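Local coordinates for arginyl-tRNA synthetase, putative (Plasmodium falciparum, PDB 5JLD), which probably attaches L-arginine to tRNA(Arg) at the expense of ATP, as a class I aminoacyl-tRNA synthetase, at residues A[151-163]-A[448-461]. Numbering follows the deposited sequence.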
ATOM      1  N   HIS A 151      -9.260   1.822 -12.352  1.00 46.50           N
ATOM      2  CA  HIS A 151      -9.897   1.014 -11.313  1.00 50.83           C
ATOM      3  C   HIS A 151      -8.975  -0.125 -10.893  1.00 51.13           C
ATOM      4  O   HIS A 151      -8.884  -0.460  -9.714  1.00 56.11           O
ATOM      5  CB  HIS A 151     -11.235   0.435 -11.800  1.00 52.37           C
ATOM      6  CG  HIS A 151     -12.292   1.464 -12.048  1.00 64.82           C
ATOM      7  ND1 HIS A 151     -13.135   1.414 -13.138  1.00 70.73           N
ATOM      8  CD2 HIS A 151     -12.660   2.554 -11.334  1.00 63.32           C
ATOM      9  CE1 HIS A 151     -13.973   2.436 -13.090  1.00 67.05           C
ATOM     10  NE2 HIS A 151     -13.704   3.145 -12.012  1.00 67.13           N
ATOM     11  N   LEU A 152      -8.313  -0.726 -11.875  1.00 45.54           N
ATOM     12  CA  LEU A 152      -7.384  -1.822 -11.617  1.00 46.81           C
ATOM     13  C   LEU A 152      -6.248  -1.361 -10.715  1.00 50.52           C
ATOM     14  O   LEU A 152      -5.950  -1.985  -9.694  1.00 49.92           O
ATOM     15  CB  LEU A 152      -6.816  -2.369 -12.924  1.00 47.06           C
ATOM     16  CG  LEU A 152      -5.788  -3.491 -12.779  1.00 49.74           C
ATOM     17  CD1 LEU A 152      -6.406  -4.722 -12.138  1.00 52.88           C
ATOM     18  CD2 LEU A 152      -5.176  -3.829 -14.113  1.00 50.29           C
ATOM     19  N   ARG A 153      -5.614  -0.262 -11.104  1.00 49.89           N
ATOM     20  CA  ARG A 153      -4.531   0.310 -10.313  1.00 48.93           C
ATOM     21  C   ARG A 153      -4.981   0.613  -8.883  1.00 46.64           C
ATOM     22  O   ARG A 153      -4.288   0.276  -7.922  1.00 47.11           O
ATOM     23  CB  ARG A 153      -4.006   1.582 -10.969  1.00 53.23           C
ATOM     24  CG  ARG A 153      -2.796   2.165 -10.241  1.00 58.61           C
ATOM     25  CD  ARG A 153      -1.987   3.093 -11.147  1.00 55.89           C
ATOM     26  NE  ARG A 153      -0.605   3.198 -10.696  1.00 55.97           N
ATOM     27  CZ  ARG A 153       0.278   4.062 -11.182  1.00 55.41           C
ATOM     28  NH1 ARG A 153      -0.087   4.915 -12.131  1.00 47.34           N
ATOM     29  NH2 ARG A 153       1.525   4.075 -10.710  1.00 57.28           N
ATOM     30  N   SER A 154      -6.154   1.236  -8.750  1.00 46.62           N
ATOM     31  CA  SER A 154      -6.678   1.559  -7.429  1.00 39.65           C
ATOM     32  C   SER A 154      -6.883   0.290  -6.608  1.00 41.86           C
ATOM     33  O   SER A 154      -6.650   0.261  -5.389  1.00 43.76           O
ATOM     34  CB  SER A 154      -8.002   2.330  -7.546  1.00 37.51           C
ATOM     35  OG  SER A 154      -8.542   2.570  -6.263  1.00 44.13           O
ATOM     36  N   THR A 155      -7.319  -0.757  -7.297  1.00 46.27           N
ATOM     37  CA  THR A 155      -7.630  -2.036  -6.675  1.00 41.64           C
ATOM     38  C   THR A 155      -6.350  -2.657  -6.120  1.00 37.15           C
ATOM     39  O   THR A 155      -6.301  -3.068  -4.949  1.00 41.97           O
ATOM     40  CB  THR A 155      -8.318  -2.981  -7.691  1.00 41.09           C
ATOM     41  OG1 THR A 155      -9.510  -2.356  -8.177  1.00 47.42           O
ATOM     42  CG2 THR A 155      -8.683  -4.327  -7.074  1.00 39.11           C
ATOM     43  N   ILE A 156      -5.304  -2.662  -6.952  1.00 45.72           N
ATOM     44  CA  ILE A 156      -3.985  -3.223  -6.613  1.00 43.40           C
ATOM     45  C   ILE A 156      -3.274  -2.486  -5.466  1.00 44.17           C
ATOM     46  O   ILE A 156      -2.814  -3.101  -4.458  1.00 43.83           O
ATOM     47  CB  ILE A 156      -3.092  -3.221  -7.867  1.00 48.84           C
ATOM     48  CG1 ILE A 156      -3.705  -4.156  -8.916  1.00 54.16           C
ATOM     49  CG2 ILE A 156      -1.669  -3.637  -7.525  1.00 49.12           C
ATOM     50  CD1 ILE A 156      -3.095  -4.060 -10.301  1.00 54.62           C
ATOM     51  N   ILE A 157      -3.196  -1.167  -5.609  1.00 44.81           N
ATOM     52  CA  ILE A 157      -2.620  -0.331  -4.551  1.00 43.27           C
ATOM     53  C   ILE A 157      -3.374  -0.502  -3.220  1.00 38.71           C
ATOM     54  O   ILE A 157      -2.771  -0.796  -2.160  1.00 41.27           O
ATOM     55  CB  ILE A 157      -2.638   1.151  -4.967  1.00 45.89           C
ATOM     56  CG1 ILE A 157      -1.709   1.379  -6.177  1.00 45.62           C
ATOM     57  CG2 ILE A 157      -2.289   2.032  -3.786  1.00 40.32           C
ATOM     58  CD1 ILE A 157      -1.655   2.827  -6.638  1.00 46.22           C
ATOM     59  N   GLY A 158      -4.702  -0.342  -3.283  1.00 41.61           N
ATOM     60  CA  GLY A 158      -5.517  -0.431  -2.078  1.00 37.12           C
ATOM     61  C   GLY A 158      -5.372  -1.781  -1.391  1.00 33.80           C
ATOM     62  O   GLY A 158      -5.221  -1.860  -0.165  1.00 34.71           O
ATOM     63  N   ASP A 159      -5.379  -2.852  -2.178  1.00 34.53           N
ATOM     64  CA  ASP A 159      -5.249  -4.154  -1.575  1.00 41.80           C
ATOM     65  C   ASP A 159      -3.879  -4.298  -0.897  1.00 48.70           C
ATOM     66  O   ASP A 159      -3.796  -4.845   0.215  1.00 49.69           O
ATOM     67  CB  ASP A 159      -5.459  -5.277  -2.588  1.00 35.66           C
ATOM     68  CG  ASP A 159      -5.300  -6.639  -1.949  1.00 44.45           C
ATOM     69  OD1 ASP A 159      -6.194  -7.019  -1.149  1.00 38.51           O
ATOM     70  OD2 ASP A 159      -4.254  -7.302  -2.193  1.00 39.40           O
ATOM     71  N   SER A 160      -2.816  -3.813  -1.545  1.00 47.86           N
ATOM     72  CA  SER A 160      -1.497  -3.862  -0.883  1.00 37.55           C
ATOM     73  C   SER A 160      -1.494  -3.130   0.464  1.00 37.45           C
ATOM     74  O   SER A 160      -1.034  -3.672   1.481  1.00 39.33           O
ATOM     75  CB  SER A 160      -0.393  -3.284  -1.790  1.00 33.51           C
ATOM     76  OG  SER A 160       0.866  -3.701  -1.292  1.00 47.83           O
ATOM     77  N   ILE A 161      -2.041  -1.918   0.481  1.00 38.54           N
ATOM     78  CA  ILE A 161      -2.141  -1.169   1.740  1.00 38.67           C
ATOM     79  C   ILE A 161      -2.906  -1.940   2.838  1.00 45.10           C
ATOM     80  O   ILE A 161      -2.467  -2.015   4.022  1.00 39.02           O
ATOM     81  CB  ILE A 161      -2.801   0.203   1.476  1.00 43.63           C
ATOM     82  CG1 ILE A 161      -1.832   1.052   0.633  1.00 34.76           C
ATOM     83  CG2 ILE A 161      -3.195   0.906   2.802  1.00 33.56           C
ATOM     84  CD1 ILE A 161      -2.418   2.330   0.021  1.00 36.52           C
ATOM     85  N   CYS A 162      -4.031  -2.546   2.443  1.00 42.19           N
ATOM     86  CA  CYS A 162      -4.796  -3.342   3.399  1.00 40.15           C
ATOM     87  C   CYS A 162      -3.960  -4.493   3.948  1.00 39.24           C
ATOM     88  O   CYS A 162      -3.978  -4.763   5.139  1.00 43.63           O
ATOM     89  CB  CYS A 162      -6.069  -3.899   2.762  1.00 32.91           C
ATOM     90  SG  CYS A 162      -7.277  -2.584   2.375  1.00 40.44           S
ATOM     91  N   ARG A 163      -3.273  -5.191   3.053  1.00 38.23           N
ATOM     92  CA  ARG A 163      -2.481  -6.332   3.449  1.00 33.67           C
ATOM     93  C   ARG A 163      -1.383  -5.860   4.422  1.00 39.21           C
ATOM     94  O   ARG A 163      -1.028  -6.582   5.352  1.00 33.86           O
ATOM     95  CB  ARG A 163      -1.867  -7.024   2.229  1.00 40.91           C
ATOM     96  CG  ARG A 163      -2.836  -7.738   1.308  1.00 36.88           C
ATOM     97  CD  ARG A 163      -2.096  -8.749   0.401  1.00 35.05           C
ATOM     98  NE  ARG A 163      -2.955  -9.303  -0.644  1.00 44.51           N
ATOM     99  CZ  ARG A 163      -2.782 -10.491  -1.228  1.00 43.98           C
ATOM    100  NH1 ARG A 163      -1.766 -11.268  -0.881  1.00 38.91           N
ATOM    101  NH2 ARG A 163      -3.628 -10.901  -2.178  1.00 41.20           N
ATOM    102  N   ILE A 448       1.694  -8.315 -13.250  1.00 47.87           N
ATOM    103  CA  ILE A 448       0.911  -7.082 -13.321  1.00 45.63           C
ATOM    104  C   ILE A 448       0.997  -6.301 -12.014  1.00 44.70           C
ATOM    105  O   ILE A 448       1.269  -5.072 -12.008  1.00 49.28           O
ATOM    106  CB  ILE A 448      -0.587  -7.382 -13.649  1.00 52.26           C
ATOM    107  CG1 ILE A 448      -0.748  -7.829 -15.106  1.00 55.99           C
ATOM    108  CG2 ILE A 448      -1.475  -6.173 -13.355  1.00 52.82           C
ATOM    109  CD1 ILE A 448      -2.202  -8.066 -15.528  1.00 50.41           C
ATOM    110  N   LYS A 449       0.772  -7.010 -10.904  1.00 45.88           N
ATOM    111  CA  LYS A 449       0.763  -6.338  -9.600  1.00 43.96           C
ATOM    112  C   LYS A 449       2.110  -5.709  -9.290  1.00 48.41           C
ATOM    113  O   LYS A 449       2.163  -4.538  -8.886  1.00 47.73           O
ATOM    114  CB  LYS A 449       0.355  -7.299  -8.473  1.00 43.58           C
ATOM    115  CG  LYS A 449      -1.115  -7.739  -8.541  1.00 47.87           C
ATOM    116  CD  LYS A 449      -1.524  -8.479  -7.286  1.00 51.62           C
ATOM    117  CE  LYS A 449      -2.946  -9.049  -7.373  1.00 46.48           C
ATOM    118  NZ  LYS A 449      -3.310  -9.655  -6.048  1.00 44.16           N
ATOM    119  N   TYR A 450       3.192  -6.477  -9.472  1.00 49.05           N
ATOM    120  CA  TYR A 450       4.537  -5.949  -9.202  1.00 48.61           C
ATOM    121  C   TYR A 450       4.881  -4.775 -10.101  1.00 40.89           C
ATOM    122  O   TYR A 450       5.382  -3.755  -9.626  1.00 41.69           O
ATOM    123  CB  TYR A 450       5.633  -7.014  -9.372  1.00 47.83           C
ATOM    124  CG  TYR A 450       7.002  -6.447  -9.054  1.00 51.78           C
ATOM    125  CD1 TYR A 450       7.413  -6.287  -7.731  1.00 50.93           C
ATOM    126  CD2 TYR A 450       7.876  -6.053 -10.067  1.00 55.22           C
ATOM    127  CE1 TYR A 450       8.647  -5.761  -7.420  1.00 50.49           C
ATOM    128  CE2 TYR A 450       9.125  -5.523  -9.770  1.00 57.00           C
ATOM    129  CZ  TYR A 450       9.506  -5.384  -8.443  1.00 54.81           C
ATOM    130  OH  TYR A 450      10.734  -4.856  -8.126  1.00 46.70           O
ATOM    131  N   PHE A 451       4.603  -4.917 -11.396  1.00 49.05           N
ATOM    132  CA  PHE A 451       4.998  -3.892 -12.348  1.00 52.76           C
ATOM    133  C   PHE A 451       4.276  -2.613 -12.007  1.00 56.22           C
ATOM    134  O   PHE A 451       4.840  -1.532 -12.151  1.00 58.09           O
ATOM    135  CB  PHE A 451       4.705  -4.293 -13.790  1.00 53.11           C
ATOM    136  CG  PHE A 451       5.501  -3.512 -14.809  1.00 67.38           C
ATOM    137  CD1 PHE A 451       6.852  -3.784 -15.020  1.00 74.64           C
ATOM    138  CD2 PHE A 451       4.903  -2.503 -15.556  1.00 68.44           C
ATOM    139  CE1 PHE A 451       7.592  -3.068 -15.970  1.00 76.30           C
ATOM    140  CE2 PHE A 451       5.630  -1.785 -16.505  1.00 68.93           C
ATOM    141  CZ  PHE A 451       6.978  -2.065 -16.712  1.00 72.15           C
ATOM    142  N   ASP A 452       3.038  -2.718 -11.535  1.00 52.50           N
ATOM    143  CA  ASP A 452       2.382  -1.484 -11.123  1.00 52.89           C
ATOM    144  C   ASP A 452       2.965  -0.932  -9.811  1.00 48.50           C
ATOM    145  O   ASP A 452       3.317   0.242  -9.726  1.00 49.19           O
ATOM    146  CB  ASP A 452       0.875  -1.683 -10.974  1.00 53.58           C
ATOM    147  CG  ASP A 452       0.135  -0.362 -10.862  1.00 56.04           C
ATOM    148  OD1 ASP A 452       0.310   0.321  -9.816  1.00 49.90           O
ATOM    149  OD2 ASP A 452      -0.606  -0.010 -11.827  1.00 51.84           O
ATOM    150  N   LEU A 453       3.056  -1.770  -8.787  1.00 44.49           N
ATOM    151  CA  LEU A 453       3.423  -1.268  -7.463  1.00 43.61           C
ATOM    152  C   LEU A 453       4.879  -0.801  -7.381  1.00 48.66           C
ATOM    153  O   LEU A 453       5.211  -0.023  -6.498  1.00 41.26           O
ATOM    154  CB  LEU A 453       3.151  -2.326  -6.382  1.00 43.10           C
ATOM    155  CG  LEU A 453       1.659  -2.657  -6.179  1.00 50.42           C
ATOM    156  CD1 LEU A 453       1.450  -3.602  -4.997  1.00 49.13           C
ATOM    157  CD2 LEU A 453       0.831  -1.379  -5.999  1.00 48.56           C
ATOM    158  N   LYS A 454       5.739  -1.239  -8.302  1.00 54.08           N
ATOM    159  CA  LYS A 454       7.136  -0.796  -8.268  1.00 52.64           C
ATOM    160  C   LYS A 454       7.262   0.664  -8.725  1.00 51.87           C
ATOM    161  O   LYS A 454       8.233   1.334  -8.398  1.00 52.33           O
ATOM    162  CB  LYS A 454       8.025  -1.701  -9.124  1.00 48.79           C
ATOM    163  CG  LYS A 454       7.907  -1.454 -10.625  1.00 58.34           C
ATOM    164  CD  LYS A 454       9.028  -2.137 -11.373  1.00 67.25           C
ATOM    165  CE  LYS A 454       9.030  -1.758 -12.845  1.00 70.10           C
ATOM    166  NZ  LYS A 454      10.262  -2.240 -13.517  1.00 72.71           N
ATOM    167  N   GLN A 455       6.278   1.152  -9.475  1.00 54.03           N
ATOM    168  CA  GLN A 455       6.251   2.552  -9.908  1.00 52.95           C
ATOM    169  C   GLN A 455       5.871   3.452  -8.742  1.00 52.34           C
ATOM    170  O   GLN A 455       5.033   3.069  -7.925  1.00 55.30           O
ATOM    171  CB  GLN A 455       5.238   2.765 -11.045  1.00 61.81           C
ATOM    172  CG  GLN A 455       5.044   1.591 -11.998  1.00 68.35           C
ATOM    173  CD  GLN A 455       6.144   1.489 -13.041  1.00 76.02           C
ATOM    174  OE1 GLN A 455       6.882   2.447 -13.271  1.00 77.45           O
ATOM    175  NE2 GLN A 455       6.250   0.329 -13.688  1.00 75.33           N
ATOM    176  N   HIS A 456       6.459   4.642  -8.665  1.00 48.43           N
ATOM    177  CA  HIS A 456       5.904   5.671  -7.791  1.00 57.42           C
ATOM    178  C   HIS A 456       4.415   5.811  -8.165  1.00 61.99           C
ATOM    179  O   HIS A 456       4.082   5.937  -9.348  1.00 60.28           O
ATOM    180  CB  HIS A 456       6.643   7.003  -7.954  1.00 62.90           C
ATOM    181  CG  HIS A 456       6.332   8.017  -6.891  1.00 64.59           C
ATOM    182  ND1 HIS A 456       5.063   8.534  -6.695  1.00 63.03           N
ATOM    183  CD2 HIS A 456       7.133   8.637  -5.992  1.00 57.76           C
ATOM    184  CE1 HIS A 456       5.098   9.413  -5.710  1.00 60.69           C
ATOM    185  NE2 HIS A 456       6.343   9.499  -5.268  1.00 61.63           N
ATOM    186  N   ARG A 457       3.530   5.755  -7.173  1.00 56.84           N
ATOM    187  CA  ARG A 457       2.089   5.702  -7.447  1.00 58.20           C
ATOM    188  C   ARG A 457       1.664   6.942  -8.229  1.00 61.26           C
ATOM    189  O   ARG A 457       0.828   6.861  -9.127  1.00 56.78           O
ATOM    190  CB  ARG A 457       1.286   5.571  -6.136  1.00 50.17           C
ATOM    191  CG  ARG A 457       1.660   6.622  -5.099  1.00 53.62           C
ATOM    192  CD  ARG A 457       0.739   6.624  -3.897  1.00 63.25           C
ATOM    193  NE  ARG A 457       0.472   7.989  -3.435  1.00 68.23           N
ATOM    194  CZ  ARG A 457       0.699   8.419  -2.199  1.00 67.68           C
ATOM    195  NH1 ARG A 457       1.171   7.587  -1.288  1.00 65.66           N
ATOM    196  NH2 ARG A 457       0.428   9.676  -1.870  1.00 73.64           N
ATOM    197  N   ASN A 458       2.291   8.077  -7.926  1.00 65.34           N
ATOM    198  CA  ASN A 458       1.916   9.344  -8.554  1.00 71.36           C
ATOM    199  C   ASN A 458       2.413   9.494  -9.980  1.00 72.85           C
ATOM    200  O   ASN A 458       2.135  10.501 -10.626  1.00 78.82           O
ATOM    201  CB  ASN A 458       2.427  10.527  -7.728  1.00 74.71           C
ATOM    202  CG  ASN A 458       1.614  10.753  -6.466  1.00 77.98           C
ATOM    203  OD1 ASN A 458       0.389  10.600  -6.462  1.00 80.88           O
ATOM    204  ND2 ASN A 458       2.293  11.122  -5.387  1.00 78.38           N
ATOM    205  N   SER A 459       3.146   8.502 -10.474  1.00 71.86           N
ATOM    206  CA  SER A 459       3.714   8.606 -11.812  1.00 72.21           C
ATOM    207  C   SER A 459       2.863   7.869 -12.839  1.00 65.43           C
ATOM    208  O   SER A 459       2.163   6.904 -12.517  1.00 64.85           O
ATOM    209  CB  SER A 459       5.152   8.072 -11.837  1.00 73.43           C
ATOM    210  OG  SER A 459       5.189   6.681 -12.097  1.00 77.48           O
ATOM    211  N   ASP A 460       2.927   8.338 -14.077  1.00 61.14           N
ATOM    212  CA  ASP A 460       2.292   7.643 -15.182  1.00 63.92           C
ATOM    213  C   ASP A 460       3.276   6.601 -15.710  1.00 72.88           C
ATOM    214  O   ASP A 460       4.483   6.727 -15.493  1.00 76.87           O
ATOM    215  CB  ASP A 460       1.867   8.629 -16.275  1.00 63.61           C
ATOM    216  CG  ASP A 460       0.992   9.770 -15.739  1.00 64.36           C
ATOM    217  OD1 ASP A 460       0.149   9.541 -14.843  1.00 58.47           O
ATOM    218  OD2 ASP A 460       1.131  10.903 -16.236  1.00 68.69           O
ATOM    219  N   TYR A 461       2.778   5.560 -16.372  1.00 77.00           N
ATOM    220  CA  TYR A 461       3.673   4.541 -16.922  1.00 78.52           C
ATOM    221  C   TYR A 461       3.046   3.759 -18.071  1.00 82.59           C
ATOM    222  O   TYR A 461       1.824   3.767 -18.263  1.00 73.00           O
ATOM    223  CB  TYR A 461       4.137   3.565 -15.826  1.00 74.16           C
ATOM    224  CG  TYR A 461       3.092   2.579 -15.335  1.00 71.88           C
ATOM    225  CD1 TYR A 461       2.929   1.342 -15.957  1.00 72.45           C
ATOM    226  CD2 TYR A 461       2.280   2.876 -14.242  1.00 63.41           C
ATOM    227  CE1 TYR A 461       1.982   0.434 -15.516  1.00 68.94           C
ATOM    228  CE2 TYR A 461       1.334   1.972 -13.790  1.00 63.76           C
ATOM    229  CZ  TYR A 461       1.186   0.751 -14.434  1.00 64.72           C
ATOM    230  OH  TYR A 461       0.242  -0.156 -13.997  1.00 63.05           O
TER
HETATM  231  O   HOH W   1       1.962   2.690  -8.427  1.00 56.36           O
HETATM  232  O   HOH W   2      -3.422  -7.699  -4.422  1.00 40.01           O
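Arg153 reaches from helix 151-163 past Asp452 into the loop that follows helix 448-453. Its CB lies 3.9 Å from Asp452 OD2, and CG and CD run on across the carboxylate. With CG anti to the backbone N (chi1 -176°) and the chain extended, NE comes to the syn side of Asp452 OD1, making a bent hydrogen bond of 3.1 Å, part of a salt bridge; guanidinium and carboxylate planes stand 79° apart. Tyr461 CE2 lies over the centre of one guanidinium face, 3.5 Å from Arg153 CZ, the ring edge-on; Arg457 O packs on the opposite face without bonding. NH1 donates to Ser459 O in the guanidinium plane at 3.0 Å, and NH2 to an in-plane water that probably donates in turn to Asp452 O. These bonds, with that from NE, probably set the guanidinium's rotation. Alongside, Leu453 CD2 packs on Ile156 CG2 (3.7 Å) and Ile157 CG1. Helix 151-163 continues from the His-Val-Gly-His form of the class I HIGH signature, ending at His151, and crosses helix 448-453 at -87° in the Rossmann-type catalytic domain. Phe380 of parallel-sheet strand 374-380 lies against Arg153 and Ile157, Val378 meets Arg457, and Ile448 reaches Met468 of helix 465-469.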